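Local atomic coordinates of putative uncharacterized protein PH1404 (Pyrococcus horikoshii, PDB entry 3AF6), a protein that probably terminates archaeal transcription by cleaving nascent RNA at the RNA polymerase exit channel, using a zinc-dependent metallo-beta-lactamase/beta-CASP nuclease core. Residues K425-A430 with A516-S521; I456-M461 with E495-V500; S544-S549 with H586-F591; A430-R435 with G460-A465; T373-P378 with A436-M441. All blocks are in the same frame, centred on the assembly; numbering follows the deposited sequence.

Interaction 1 of 5, residues K425-A430 with A516-S521; sequences KVLIPA and AIIIAS
Strands 425-429 and 516-520 run parallel, in a register that sets Val426 beside Ile517 and Ile428 beside Ile519, with axes 4.6 Å apart and 15° between their directions. Five backbone hydrogen bonds alternate along the pair. Val426 gives its N-H to Ala516 O and receives Ile518 N on its own O. Ile428 repeats this between Ile518 O and Ala520 N. The bond from Ala430 N to Ala520 O, 3.0 Å, carries the pairing just past the end of strand 425-429.

The side chains sort onto two faces. On one face, Val426 and Ile517 lie side by side and point the same way. Ile517 is folded at chi2 (-60°), which turns its CD1 back over Val426, 3.5 Å from CB. Ile517 CG2 meets Ile428 CD1 at 4.2 Å. Further along, Ile519 CG1 sits 3.9 Å from Ile428 CB. On the other face, Leu427 sends its CG anti to the backbone N (chi1 174°). This brings CD1 to Ile518, 3.9 Å from its CG2, where the two side chains cross obliquely.

All of these residues are buried, in the centre of the six-stranded parallel sheet of the beta-CASP region. Ser521 OG is held by the carbonyl of Gly460. Helix 405-420 covers the Val426, Ile428 and Ile517 face with Ile416 and Leu412. Tyr533 of helix 529-537 covers Leu427, Ile518 and Ala520. Strand 544-547 flanks 425-429, and strand 456-459 flanks 516-520.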
# COMPACT_ATOMS: atom_id res chain seq x y z
N LYS A 425 -1.51 16.72 -28.42
CA LYS A 425 -0.98 16.24 -27.15
C LYS A 425 -1.74 15.00 -26.72
O LYS A 425 -2.91 14.80 -27.09
CB LYS A 425 -1.11 17.34 -26.09
CG LYS A 425 -0.35 18.59 -26.43
CD LYS A 425 -0.53 19.68 -25.40
CE LYS A 425 0.12 20.96 -25.88
NZ LYS A 425 -0.34 21.26 -27.27
N VAL A 426 -1.08 14.16 -25.94
CA VAL A 426 -1.72 12.95 -25.47
C VAL A 426 -1.87 13.02 -23.96
O VAL A 426 -0.88 13.15 -23.23
CB VAL A 426 -0.91 11.71 -25.81
CG1 VAL A 426 -1.67 10.46 -25.37
CG2 VAL A 426 -0.63 11.68 -27.30
N LEU A 427 -3.11 12.96 -23.51
CA LEU A 427 -3.40 13.01 -22.08
C LEU A 427 -3.62 11.61 -21.55
O LEU A 427 -4.51 10.89 -22.02
CB LEU A 427 -4.63 13.87 -21.80
CG LEU A 427 -5.06 13.84 -20.33
CD1 LEU A 427 -3.95 14.42 -19.47
CD2 LEU A 427 -6.36 14.61 -20.15
N ILE A 428 -2.82 11.24 -20.57
CA ILE A 428 -2.95 9.92 -19.97
C ILE A 428 -3.26 10.06 -18.48
O ILE A 428 -2.37 10.27 -17.66
CB ILE A 428 -1.66 9.06 -20.16
CG1 ILE A 428 -1.43 8.78 -21.65
CG2 ILE A 428 -1.78 7.74 -19.41
CD1 ILE A 428 -0.20 7.95 -21.95
N PRO A 429 -4.55 9.96 -18.13
CA PRO A 429 -4.91 10.08 -16.72
C PRO A 429 -4.54 8.79 -16.01
O PRO A 429 -4.72 7.71 -16.57
CB PRO A 429 -6.41 10.34 -16.77
CG PRO A 429 -6.83 9.60 -17.98
CD PRO A 429 -5.74 9.89 -18.98
N ALA A 430 -4.01 8.91 -14.79
CA ALA A 430 -3.62 7.75 -13.99
C ALA A 430 -3.35 8.17 -12.54
O ALA A 430 -2.88 9.28 -12.28
CB ALA A 430 -2.37 7.11 -14.59
N ALA A 516 3.17 16.95 -26.75
CA ALA A 516 3.78 16.32 -25.59
C ALA A 516 2.86 15.28 -24.99
O ALA A 516 1.66 15.23 -25.29
CB ALA A 516 4.13 17.38 -24.54
N ILE A 517 3.43 14.43 -24.15
CA ILE A 517 2.66 13.41 -23.47
C ILE A 517 2.46 13.88 -22.04
O ILE A 517 3.42 14.25 -21.36
CB ILE A 517 3.41 12.06 -23.44
CG1 ILE A 517 3.74 11.61 -24.86
CG2 ILE A 517 2.54 11.01 -22.76
CD1 ILE A 517 2.53 11.43 -25.74
N ILE A 518 1.20 13.88 -21.60
CA ILE A 518 0.87 14.31 -20.24
C ILE A 518 0.25 13.17 -19.45
O ILE A 518 -0.79 12.61 -19.82
CB ILE A 518 -0.14 15.49 -20.27
CG1 ILE A 518 0.41 16.63 -21.13
CG2 ILE A 518 -0.40 15.99 -18.85
CD1 ILE A 518 -0.63 17.67 -21.50
N ILE A 519 0.90 12.81 -18.35
CA ILE A 519 0.39 11.75 -17.49
C ILE A 519 0.11 12.44 -16.16
O ILE A 519 1.01 13.05 -15.57
CB ILE A 519 1.42 10.61 -17.28
CG1 ILE A 519 1.84 10.03 -18.63
CG2 ILE A 519 0.81 9.53 -16.41
CD1 ILE A 519 2.70 8.78 -18.52
N ALA A 520 -1.14 12.36 -15.70
CA ALA A 520 -1.51 13.02 -14.46
C ALA A 520 -2.70 12.41 -13.73
O ALA A 520 -3.60 11.83 -14.34
CB ALA A 520 -1.78 14.50 -14.73
N SER A 521 -2.69 12.57 -12.42
CA SER A 521 -3.75 12.08 -11.56
C SER A 521 -4.86 13.14 -11.53
O SER A 521 -4.59 14.31 -11.79
CB SER A 521 -3.20 11.84 -10.16
OG SER A 521 -2.41 12.95 -9.75

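Interaction 2 of 5, residues I456-M461 with E495-V500; sequences IYLDGM and EIFHPV
Ile456, Tyr457 and Leu458 pair with Phe497, His498 and Pro499 at one margin of the parallel beta-CASP sheet, where 497-499 is the outermost strand. The short strands diverge by 36°. Three backbone bonds hold them: His498 N to Ile456 O at 2.8 Å, Leu458 N to His498 O at 3.2 Å and Val500 N to Leu458 O at 3.0 Å.

On one face of the sheet, Leu458 and Phe497 pack together. Leu458 CD1 touches Phe497 CB at 3.6 Å, and its other methyl, CD2, approaches the ring at CD2. Ile456 lies alongside the same ring and extends far enough for its CD1 to meet Ile496 CD1, 4.1 Å away. Ile496 also places its CG1 over the centre of one face of the Phe497 ring.

The connection from 456-459 to 497-499 runs through helices 462-471 and 478-482, so these neighbouring parallel strands are joined by a helical crossover, as in other alpha/beta sheets. Met440 of helix 435-447 covers Leu458 and Phe497.

The opposite face carries Tyr457 and His498, which lie side by side and point the same way. His498 NE2 is bonded to Glu505. Val500 closes this end. With CG1 anti to the backbone N (chi1 -175°), Val500 turns CG2 to Tyr457 CB at 3.6 Å and CG1 to the Asp459 carboxylate. That carboxylate runs past Val500 to a salt bridge with Arg506 and a hydrogen bond with Tyr533.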
# COMPACT_ATOMS: atom_id res chain seq x y z
N ILE A 456 7.68 14.13 -21.94
CA ILE A 456 6.62 13.50 -21.15
C ILE A 456 6.52 14.17 -19.78
O ILE A 456 7.43 14.07 -18.96
CB ILE A 456 6.87 11.98 -20.95
CG1 ILE A 456 7.19 11.31 -22.29
CG2 ILE A 456 5.62 11.32 -20.35
CD1 ILE A 456 7.70 9.90 -22.16
N TYR A 457 5.40 14.85 -19.55
CA TYR A 457 5.16 15.54 -18.29
C TYR A 457 4.42 14.68 -17.27
O TYR A 457 3.44 14.00 -17.60
CB TYR A 457 4.36 16.81 -18.55
CG TYR A 457 5.08 17.81 -19.42
CD1 TYR A 457 4.66 18.06 -20.73
CD2 TYR A 457 6.18 18.52 -18.94
CE1 TYR A 457 5.32 18.99 -21.53
CE2 TYR A 457 6.84 19.45 -19.74
CZ TYR A 457 6.41 19.68 -21.02
OH TYR A 457 7.05 20.61 -21.80
N LEU A 458 4.89 14.73 -16.03
CA LEU A 458 4.28 13.97 -14.94
C LEU A 458 3.66 14.97 -13.97
O LEU A 458 4.36 15.74 -13.31
CB LEU A 458 5.36 13.15 -14.22
CG LEU A 458 6.30 12.32 -15.10
CD1 LEU A 458 7.23 11.49 -14.22
CD2 LEU A 458 5.49 11.40 -16.02
N ASP A 459 2.33 14.96 -13.86
CA ASP A 459 1.65 15.91 -12.99
C ASP A 459 0.71 15.29 -11.97
O ASP A 459 -0.10 14.42 -12.30
CB ASP A 459 0.85 16.90 -13.85
CG ASP A 459 0.76 18.28 -13.23
OD1 ASP A 459 1.04 18.40 -12.01
OD2 ASP A 459 0.41 19.23 -13.97
N GLY A 460 0.80 15.74 -10.72
CA GLY A 460 -0.10 15.24 -9.70
C GLY A 460 0.46 14.32 -8.64
O GLY A 460 -0.23 13.39 -8.21
N MET A 461 1.69 14.57 -8.21
CA MET A 461 2.32 13.74 -7.19
C MET A 461 2.76 12.38 -7.75
O MET A 461 3.11 11.48 -7.00
CB MET A 461 1.39 13.56 -5.99
CG MET A 461 1.15 14.84 -5.21
SD MET A 461 2.69 15.52 -4.52
CE MET A 461 3.14 16.80 -5.79
N GLU A 495 16.06 10.96 -17.98
CA GLU A 495 15.92 12.38 -18.26
C GLU A 495 14.83 12.69 -19.29
O GLU A 495 14.82 13.77 -19.88
CB GLU A 495 17.27 12.97 -18.71
CG GLU A 495 17.80 12.45 -20.05
CD GLU A 495 19.12 13.11 -20.47
OE1 GLU A 495 20.14 12.92 -19.77
OE2 GLU A 495 19.13 13.82 -21.50
N ILE A 496 13.92 11.74 -19.50
CA ILE A 496 12.84 11.92 -20.47
C ILE A 496 11.55 12.39 -19.80
O ILE A 496 10.63 12.88 -20.46
CB ILE A 496 12.55 10.62 -21.22
CG1 ILE A 496 11.87 9.62 -20.28
CG2 ILE A 496 13.85 10.03 -21.75
CD1 ILE A 496 11.35 8.39 -20.97
N PHE A 497 11.48 12.23 -18.48
CA PHE A 497 10.31 12.65 -17.73
C PHE A 497 10.56 14.03 -17.13
O PHE A 497 11.58 14.27 -16.48
CB PHE A 497 9.99 11.67 -16.60
CG PHE A 497 9.79 10.26 -17.06
CD1 PHE A 497 10.72 9.27 -16.75
CD2 PHE A 497 8.67 9.91 -17.82
CE1 PHE A 497 10.54 7.96 -17.19
CE2 PHE A 497 8.48 8.61 -18.26
CZ PHE A 497 9.42 7.63 -17.95
N HIS A 498 9.62 14.94 -17.36
CA HIS A 498 9.71 16.29 -16.83
C HIS A 498 8.59 16.50 -15.82
O HIS A 498 7.42 16.66 -16.19
CB HIS A 498 9.59 17.32 -17.95
CG HIS A 498 9.77 18.74 -17.49
ND1 HIS A 498 11.00 19.24 -17.11
CD2 HIS A 498 8.89 19.75 -17.33
CE1 HIS A 498 10.87 20.50 -16.75
NE2 HIS A 498 9.60 20.84 -16.88
N PRO A 499 8.92 16.48 -14.52
CA PRO A 499 7.92 16.67 -13.47
C PRO A 499 7.37 18.08 -13.55
O PRO A 499 8.13 19.04 -13.48
CB PRO A 499 8.72 16.46 -12.19
CG PRO A 499 9.84 15.57 -12.62
CD PRO A 499 10.23 16.15 -13.94
N VAL A 500 6.05 18.21 -13.72
CA VAL A 500 5.43 19.54 -13.78
C VAL A 500 5.56 20.19 -12.40
O VAL A 500 4.88 19.79 -11.45
CB VAL A 500 3.94 19.45 -14.16
CG1 VAL A 500 3.36 20.84 -14.33
CG2 VAL A 500 3.79 18.64 -15.45

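Interaction 3 of 5, residues S544-S549 with H586-F591; sequences SIIFVS and HTIDGF
The imidazole of His586 has Ser544 at its edge: Ser544 OG lies near the ring plane, 4.0 Å from His586 CD2. This is proximity, as each polar group has a partner of its own. Ser544 OG is bonded to Thr419, and His586 NE2 to Glu584. On the other side of the sheet, the Phe547 ring has Thr587 OG1 near its plane, at the edge, 4.1 Å from CD2. That hydroxyl is bonded to Gln561. The third ring, Phe591, is met obliquely by Val548, whose CG1 stands 4.0 Å from Phe591 CD2.

An aliphatic contact follows further along the pair. With chi1 at -58°, Ile546 sets CG2 anti to the backbone N. That methyl reaches along the sheet to Ile588 CG1, 3.6 Å away. Ile546 CG1 meets His586 CB instead. Val415 of helix 405-420 covers Ile546 and His586 together.

Three backbone bonds, each 2.8 Å long, join the segments: His586 N to Ile545 O, Phe547 N to His586 O and Ile588 N to Phe547 O. The last one continues the pairing beyond strand 584-587. Val548 CA also points its hydrogen at Ile588 O.

The arrangement is a parallel edge pairing, in which 584-587 forms the outermost strand of the beta-CASP alpha/beta sheet. The chain then turns at Asp589 and Gly590, and Phe591 comes to lie about 11 Å from zinc ligand His344, side chain to side chain.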
# COMPACT_ATOMS: atom_id res chain seq x y z
N SER A 544 -5.38 13.86 -27.85
CA SER A 544 -5.92 12.54 -27.57
C SER A 544 -5.93 12.22 -26.09
O SER A 544 -5.08 12.69 -25.32
CB SER A 544 -5.11 11.46 -28.31
OG SER A 544 -5.59 11.28 -29.63
N ILE A 545 -6.92 11.43 -25.68
CA ILE A 545 -7.01 11.01 -24.29
C ILE A 545 -7.02 9.47 -24.30
O ILE A 545 -7.75 8.85 -25.08
CB ILE A 545 -8.27 11.58 -23.59
CG1 ILE A 545 -8.16 11.35 -22.09
CG2 ILE A 545 -9.54 10.96 -24.16
CD1 ILE A 545 -9.27 12.00 -21.28
N ILE A 546 -6.20 8.87 -23.45
CA ILE A 546 -6.10 7.42 -23.38
C ILE A 546 -6.36 6.90 -21.97
O ILE A 546 -5.63 7.21 -21.03
CB ILE A 546 -4.69 6.94 -23.82
CG1 ILE A 546 -4.38 7.41 -25.24
CG2 ILE A 546 -4.61 5.43 -23.74
CD1 ILE A 546 -2.96 7.13 -25.67
N PHE A 547 -7.41 6.10 -21.81
CA PHE A 547 -7.70 5.53 -20.49
C PHE A 547 -6.93 4.22 -20.40
O PHE A 547 -7.03 3.37 -21.29
CB PHE A 547 -9.21 5.30 -20.32
CG PHE A 547 -10.01 6.58 -20.25
CD1 PHE A 547 -9.90 7.42 -19.14
CD2 PHE A 547 -10.80 6.98 -21.32
CE1 PHE A 547 -10.56 8.64 -19.10
CE2 PHE A 547 -11.47 8.20 -21.29
CZ PHE A 547 -11.34 9.04 -20.18
N VAL A 548 -6.16 4.08 -19.33
CA VAL A 548 -5.35 2.89 -19.11
C VAL A 548 -5.69 2.26 -17.77
O VAL A 548 -4.90 1.51 -17.20
CB VAL A 548 -3.85 3.23 -19.13
CG1 VAL A 548 -3.46 3.83 -20.47
CG2 VAL A 548 -3.52 4.18 -18.00
N SER A 549 -6.87 2.58 -17.27
CA SER A 549 -7.32 2.04 -16.01
C SER A 549 -8.83 1.93 -15.99
O SER A 549 -9.53 2.56 -16.79
CB SER A 549 -6.85 2.91 -14.84
OG SER A 549 -7.39 4.21 -14.93
N HIS A 586 -9.48 7.13 -26.51
CA HIS A 586 -8.97 5.77 -26.66
C HIS A 586 -8.91 5.04 -25.33
O HIS A 586 -8.63 5.64 -24.29
CB HIS A 586 -7.56 5.79 -27.25
CG HIS A 586 -7.47 6.40 -28.61
ND1 HIS A 586 -8.03 5.81 -29.73
CD2 HIS A 586 -6.90 7.55 -29.03
CE1 HIS A 586 -7.81 6.58 -30.78
NE2 HIS A 586 -7.13 7.64 -30.39
N THR A 587 -9.15 3.73 -25.36
CA THR A 587 -9.09 2.92 -24.15
C THR A 587 -8.13 1.76 -24.36
O THR A 587 -8.36 0.90 -25.22
CB THR A 587 -10.48 2.35 -23.76
OG1 THR A 587 -11.35 3.43 -23.39
CG2 THR A 587 -10.35 1.40 -22.58
N ILE A 588 -7.04 1.74 -23.60
CA ILE A 588 -6.06 0.67 -23.69
C ILE A 588 -6.02 0.04 -22.31
O ILE A 588 -5.41 0.59 -21.39
CB ILE A 588 -4.64 1.22 -24.01
CG1 ILE A 588 -4.68 2.12 -25.25
CG2 ILE A 588 -3.69 0.06 -24.25
CD1 ILE A 588 -5.04 1.41 -26.52
N ASP A 589 -6.66 -1.12 -22.14
CA ASP A 589 -6.69 -1.78 -20.84
C ASP A 589 -5.58 -2.80 -20.63
O ASP A 589 -5.54 -3.48 -19.60
CB ASP A 589 -8.04 -2.46 -20.63
CG ASP A 589 -8.28 -3.57 -21.63
OD1 ASP A 589 -7.29 -4.15 -22.13
OD2 ASP A 589 -9.46 -3.88 -21.90
N GLY A 590 -4.69 -2.92 -21.61
CA GLY A 590 -3.61 -3.88 -21.49
C GLY A 590 -2.52 -3.58 -20.47
O GLY A 590 -1.58 -4.36 -20.33
N PHE A 591 -2.62 -2.47 -19.76
CA PHE A 591 -1.61 -2.14 -18.76
C PHE A 591 -2.22 -2.30 -17.37
O PHE A 591 -1.58 -2.02 -16.35
CB PHE A 591 -1.14 -0.70 -18.92
CG PHE A 591 -0.65 -0.38 -20.28
CD1 PHE A 591 0.52 -0.96 -20.76
CD2 PHE A 591 -1.37 0.49 -21.10
CE1 PHE A 591 0.97 -0.68 -22.05
CE2 PHE A 591 -0.93 0.77 -22.39
CZ PHE A 591 0.25 0.18 -22.87

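Interaction 4 of 5, residues A430-R435 with G460-A465; sequences AMAVGR and GMIWEA
Near-helical backbone angles at Ala432 (phi -45°, psi -33°) turn the loop after strand 425-429, and the residue meets the start of helix 462-471 with both its methyl and its carbonyl. Ile462 completes the fit: with CG1 anti to the carbonyl carbon (chi1 -70°), that branch lies 3.9 Å from Ala432 CA. The methyl of Ala432 packs at the N-terminal end of the helix. Its CB is 3.6 Å from Met461 O and 3.8 Å from Gly460 O. One turn on, Ala465 directs its CB at the loop. This methyl lies against the carbonyl of Ala432 and is 3.8 Å from Val433 CG2.

Met461 is the N-cap residue, and its O accepts the N-H of Ala465 at 3.0 Å. Gly434 holds the same position before helix 435-447. The loop that leads into helix 435-447 thus packs on the start of helix 462-471. Helix 282-301 closes over it, with Leu291 on Ala432, Leu287 on Val433 and Leu290 on Ala465.

Across the two segments the contact is made by small apolar groups and carbonyl oxygens, so van der Waals packing holds it. One polar group of the loop faces the metal centre. Val433 O accepts a hydrogen bond from NE2 of His258, a zinc ligand. This second-shell bond probably helps to orient the imidazole and may strengthen it as a zinc donor.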
# COMPACT_ATOMS: atom_id res chain seq x y z
N ALA A 430 -4.01 8.91 -14.79
CA ALA A 430 -3.62 7.75 -13.99
C ALA A 430 -3.35 8.17 -12.54
O ALA A 430 -2.88 9.28 -12.28
CB ALA A 430 -2.37 7.11 -14.59
N MET A 431 -3.66 7.28 -11.60
CA MET A 431 -3.41 7.61 -10.20
C MET A 431 -1.90 7.72 -9.99
O MET A 431 -1.11 7.01 -10.63
CB MET A 431 -4.01 6.54 -9.25
CG MET A 431 -5.54 6.47 -9.18
SD MET A 431 -6.32 8.10 -8.85
CE MET A 431 -6.46 8.14 -6.98
N ALA A 432 -1.50 8.62 -9.09
CA ALA A 432 -0.10 8.84 -8.78
C ALA A 432 0.64 7.51 -8.60
O ALA A 432 1.82 7.42 -8.91
CB ALA A 432 0.03 9.68 -7.53
N VAL A 433 -0.06 6.51 -8.08
CA VAL A 433 0.50 5.19 -7.85
C VAL A 433 -0.26 4.15 -8.69
O VAL A 433 -1.48 4.22 -8.83
CB VAL A 433 0.38 4.79 -6.37
CG1 VAL A 433 1.10 3.46 -6.14
CG2 VAL A 433 0.96 5.86 -5.50
N GLY A 434 0.47 3.19 -9.24
CA GLY A 434 -0.18 2.18 -10.06
C GLY A 434 0.15 2.32 -11.55
O GLY A 434 1.31 2.26 -11.94
N ARG A 435 -0.88 2.51 -12.37
CA ARG A 435 -0.70 2.64 -13.81
C ARG A 435 0.38 3.64 -14.23
O ARG A 435 1.12 3.39 -15.19
CB ARG A 435 -2.01 3.02 -14.50
CG ARG A 435 -3.19 2.03 -14.34
CD ARG A 435 -2.76 0.57 -14.36
NE ARG A 435 -2.33 0.11 -13.03
CZ ARG A 435 -1.31 -0.72 -12.81
NH1 ARG A 435 -0.60 -1.19 -13.82
NH2 ARG A 435 -1.00 -1.07 -11.57
N GLY A 460 0.80 15.74 -10.72
CA GLY A 460 -0.10 15.24 -9.70
C GLY A 460 0.46 14.32 -8.64
O GLY A 460 -0.23 13.39 -8.21
N MET A 461 1.69 14.57 -8.21
CA MET A 461 2.32 13.74 -7.19
C MET A 461 2.76 12.38 -7.75
O MET A 461 3.11 11.48 -7.00
CB MET A 461 1.39 13.56 -5.99
CG MET A 461 1.15 14.84 -5.21
SD MET A 461 2.69 15.52 -4.52
CE MET A 461 3.14 16.80 -5.79
N ILE A 462 2.73 12.24 -9.07
CA ILE A 462 3.17 11.03 -9.73
C ILE A 462 4.68 10.89 -9.51
O ILE A 462 5.19 9.79 -9.31
CB ILE A 462 2.95 11.09 -11.25
CG1 ILE A 462 1.46 11.03 -11.57
CG2 ILE A 462 3.72 9.98 -11.94
CD1 ILE A 462 1.16 11.01 -13.06
N TRP A 463 5.38 12.02 -9.56
CA TRP A 463 6.82 12.00 -9.36
C TRP A 463 7.15 11.67 -7.91
O TRP A 463 8.05 10.88 -7.64
CB TRP A 463 7.43 13.35 -9.73
CG TRP A 463 8.93 13.35 -9.65
CD1 TRP A 463 9.71 14.00 -8.73
CD2 TRP A 463 9.84 12.66 -10.52
NE1 TRP A 463 11.04 13.76 -8.98
CE2 TRP A 463 11.15 12.94 -10.07
CE3 TRP A 463 9.67 11.83 -11.64
CZ2 TRP A 463 12.28 12.42 -10.69
CZ3 TRP A 463 10.80 11.31 -12.26
CH2 TRP A 463 12.09 11.61 -11.78
N GLU A 464 6.41 12.26 -6.99
CA GLU A 464 6.61 12.00 -5.57
C GLU A 464 6.44 10.50 -5.36
O GLU A 464 7.25 9.86 -4.68
CB GLU A 464 5.60 12.80 -4.75
CG GLU A 464 5.74 12.73 -3.24
CD GLU A 464 7.15 12.45 -2.77
OE1 GLU A 464 8.11 12.93 -3.42
OE2 GLU A 464 7.30 11.74 -1.75
N ALA A 465 5.40 9.93 -5.97
CA ALA A 465 5.13 8.50 -5.85
C ALA A 465 6.27 7.68 -6.45
O ALA A 465 6.66 6.63 -5.91
CB ALA A 465 3.82 8.15 -6.54

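Interaction 5 of 5, residues T373-P378 with A436-M441; sequences TRLLEP and AQEVMM
The carboxylate of Glu438 is gripped by two successive backbone N-H groups of the 373-378 loop. Arg374 N bonds to the syn lone pair of Glu438 OE2 at 3.0 Å, with an angle of 154° at the hydrogen. Leu375 N reaches Glu438 OE1 in a weak bond of 3.4 Å. The loop belongs to the metallo-beta-lactamase region and the helix to the beta-CASP region, so this clasp joins the two parts of the nuclease. An ST motif shapes the loop: Thr373 OG1 accepts the N-H of Leu376 at 3.2 Å.

Glu438 reaches the loop because its CG is anti to the backbone N (chi1 -177°) and the chain bends at chi2. Thr373 CB and the first carbons of Arg374 lie against the carboxylate. The Arg374 head group passes on, its plane 81° from that of the carboxylate, to salt bridges with Glu445 and Glu409. Leu375 slides past Glu438 in the opposite direction and sets CD1 against Gln437 CB at 3.5 Å. Met441 CB packs on Arg374 CB at 3.8 Å, and Met441 O sits 3.6 Å above one face of the guanidinium, offset toward its rim.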
# COMPACT_ATOMS: atom_id res chain seq x y z
N THR A 373 4.41 -8.07 -14.86
CA THR A 373 4.25 -6.71 -15.37
C THR A 373 5.63 -6.09 -15.19
O THR A 373 6.50 -6.67 -14.56
CB THR A 373 3.20 -5.87 -14.58
OG1 THR A 373 3.53 -5.88 -13.18
CG2 THR A 373 1.79 -6.41 -14.80
N ARG A 374 5.81 -4.90 -15.75
CA ARG A 374 7.08 -4.20 -15.67
C ARG A 374 7.57 -4.03 -14.24
O ARG A 374 8.75 -4.22 -13.94
CB ARG A 374 6.96 -2.84 -16.32
CG ARG A 374 6.63 -2.88 -17.79
CD ARG A 374 7.91 -2.95 -18.60
NE ARG A 374 7.72 -2.55 -19.99
CZ ARG A 374 8.69 -2.07 -20.76
NH1 ARG A 374 9.92 -1.93 -20.27
NH2 ARG A 374 8.44 -1.74 -22.02
N LEU A 375 6.66 -3.68 -13.35
CA LEU A 375 7.02 -3.43 -11.96
C LEU A 375 6.91 -4.60 -10.98
O LEU A 375 7.64 -4.66 -9.99
CB LEU A 375 6.17 -2.27 -11.43
CG LEU A 375 6.46 -0.86 -11.95
CD1 LEU A 375 5.23 0.01 -11.80
CD2 LEU A 375 7.61 -0.27 -11.15
N LEU A 376 6.00 -5.54 -11.24
CA LEU A 376 5.78 -6.61 -10.29
C LEU A 376 5.67 -8.05 -10.78
O LEU A 376 5.56 -8.32 -11.98
CB LEU A 376 4.52 -6.24 -9.49
CG LEU A 376 4.47 -4.81 -8.96
CD1 LEU A 376 3.08 -4.50 -8.48
CD2 LEU A 376 5.49 -4.62 -7.83
N GLU A 377 5.70 -8.97 -9.83
CA GLU A 377 5.59 -10.39 -10.10
C GLU A 377 4.17 -10.85 -9.76
O GLU A 377 3.54 -10.32 -8.84
CB GLU A 377 6.60 -11.17 -9.25
CG GLU A 377 8.03 -11.04 -9.75
CD GLU A 377 9.06 -11.48 -8.73
OE1 GLU A 377 8.84 -12.52 -8.07
OE2 GLU A 377 10.09 -10.79 -8.60
N PRO A 378 3.65 -11.85 -10.49
CA PRO A 378 2.29 -12.31 -10.21
C PRO A 378 2.07 -12.60 -8.74
O PRO A 378 3.01 -12.97 -8.03
CB PRO A 378 2.17 -13.56 -11.10
CG PRO A 378 3.58 -14.05 -11.20
CD PRO A 378 4.37 -12.78 -11.37
N ALA A 436 0.48 4.76 -13.52
CA ALA A 436 1.46 5.78 -13.86
C ALA A 436 2.86 5.20 -14.08
O ALA A 436 3.42 5.32 -15.16
CB ALA A 436 1.50 6.86 -12.78
N GLN A 437 3.41 4.57 -13.05
CA GLN A 437 4.74 3.99 -13.15
C GLN A 437 4.84 2.88 -14.19
O GLN A 437 5.89 2.71 -14.84
CB GLN A 437 5.20 3.46 -11.79
CG GLN A 437 5.59 4.53 -10.79
CD GLN A 437 4.38 5.23 -10.17
OE1 GLN A 437 4.52 6.34 -9.63
NE2 GLN A 437 3.20 4.59 -10.21
N GLU A 438 3.76 2.12 -14.36
CA GLU A 438 3.77 1.03 -15.33
C GLU A 438 3.87 1.57 -16.74
O GLU A 438 4.66 1.08 -17.56
CB GLU A 438 2.50 0.20 -15.21
CG GLU A 438 2.47 -1.00 -16.15
CD GLU A 438 3.44 -2.10 -15.73
OE1 GLU A 438 4.03 -2.01 -14.64
OE2 GLU A 438 3.60 -3.07 -16.50
N VAL A 439 3.05 2.57 -17.04
CA VAL A 439 3.07 3.18 -18.36
C VAL A 439 4.39 3.91 -18.53
O VAL A 439 4.94 4.01 -19.64
CB VAL A 439 1.90 4.17 -18.54
CG1 VAL A 439 2.07 4.95 -19.84
CG2 VAL A 439 0.59 3.40 -18.55
N MET A 440 4.93 4.42 -17.43
CA MET A 440 6.22 5.10 -17.51
C MET A 440 7.25 4.12 -18.04
O MET A 440 7.91 4.40 -19.03
CB MET A 440 6.66 5.63 -16.14
CG MET A 440 6.25 7.08 -15.89
SD MET A 440 6.18 7.46 -14.14
CE MET A 440 7.91 7.85 -13.77
N MET A 441 7.36 2.96 -17.40
CA MET A 441 8.31 1.95 -17.83
C MET A 441 8.14 1.65 -19.31
O MET A 441 9.10 1.67 -20.07
CB MET A 441 8.14 0.68 -17.02
CG MET A 441 8.52 0.84 -15.56
SD MET A 441 10.23 1.36 -15.36
CE MET A 441 10.08 3.12 -15.38

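Overall arrangement
From the N terminus, interaction 5 opens at 373-378, in a loop of the metallo-beta-lactamase part; helix 436-441 of the beta-CASP part closes it. Before that happens, interactions 1 and 4 have opened at 425-430 and 430-435, so interaction 5 crosses both. Interaction 4 closes at 460-465, where interaction 2 has just begun. Interaction 2 closes at 495-500. Both lie within the longer loop that interaction 1 completes at 516-521. Interaction 3 follows in series, from 544-549 to 586-591. Interactions 1, 2 and 3 build one parallel sheet. Interaction 4 packs the loop after strand 425-429 on helix 462-471, and interaction 5 joins helix 435-447 to the metallo-beta-lactamase part.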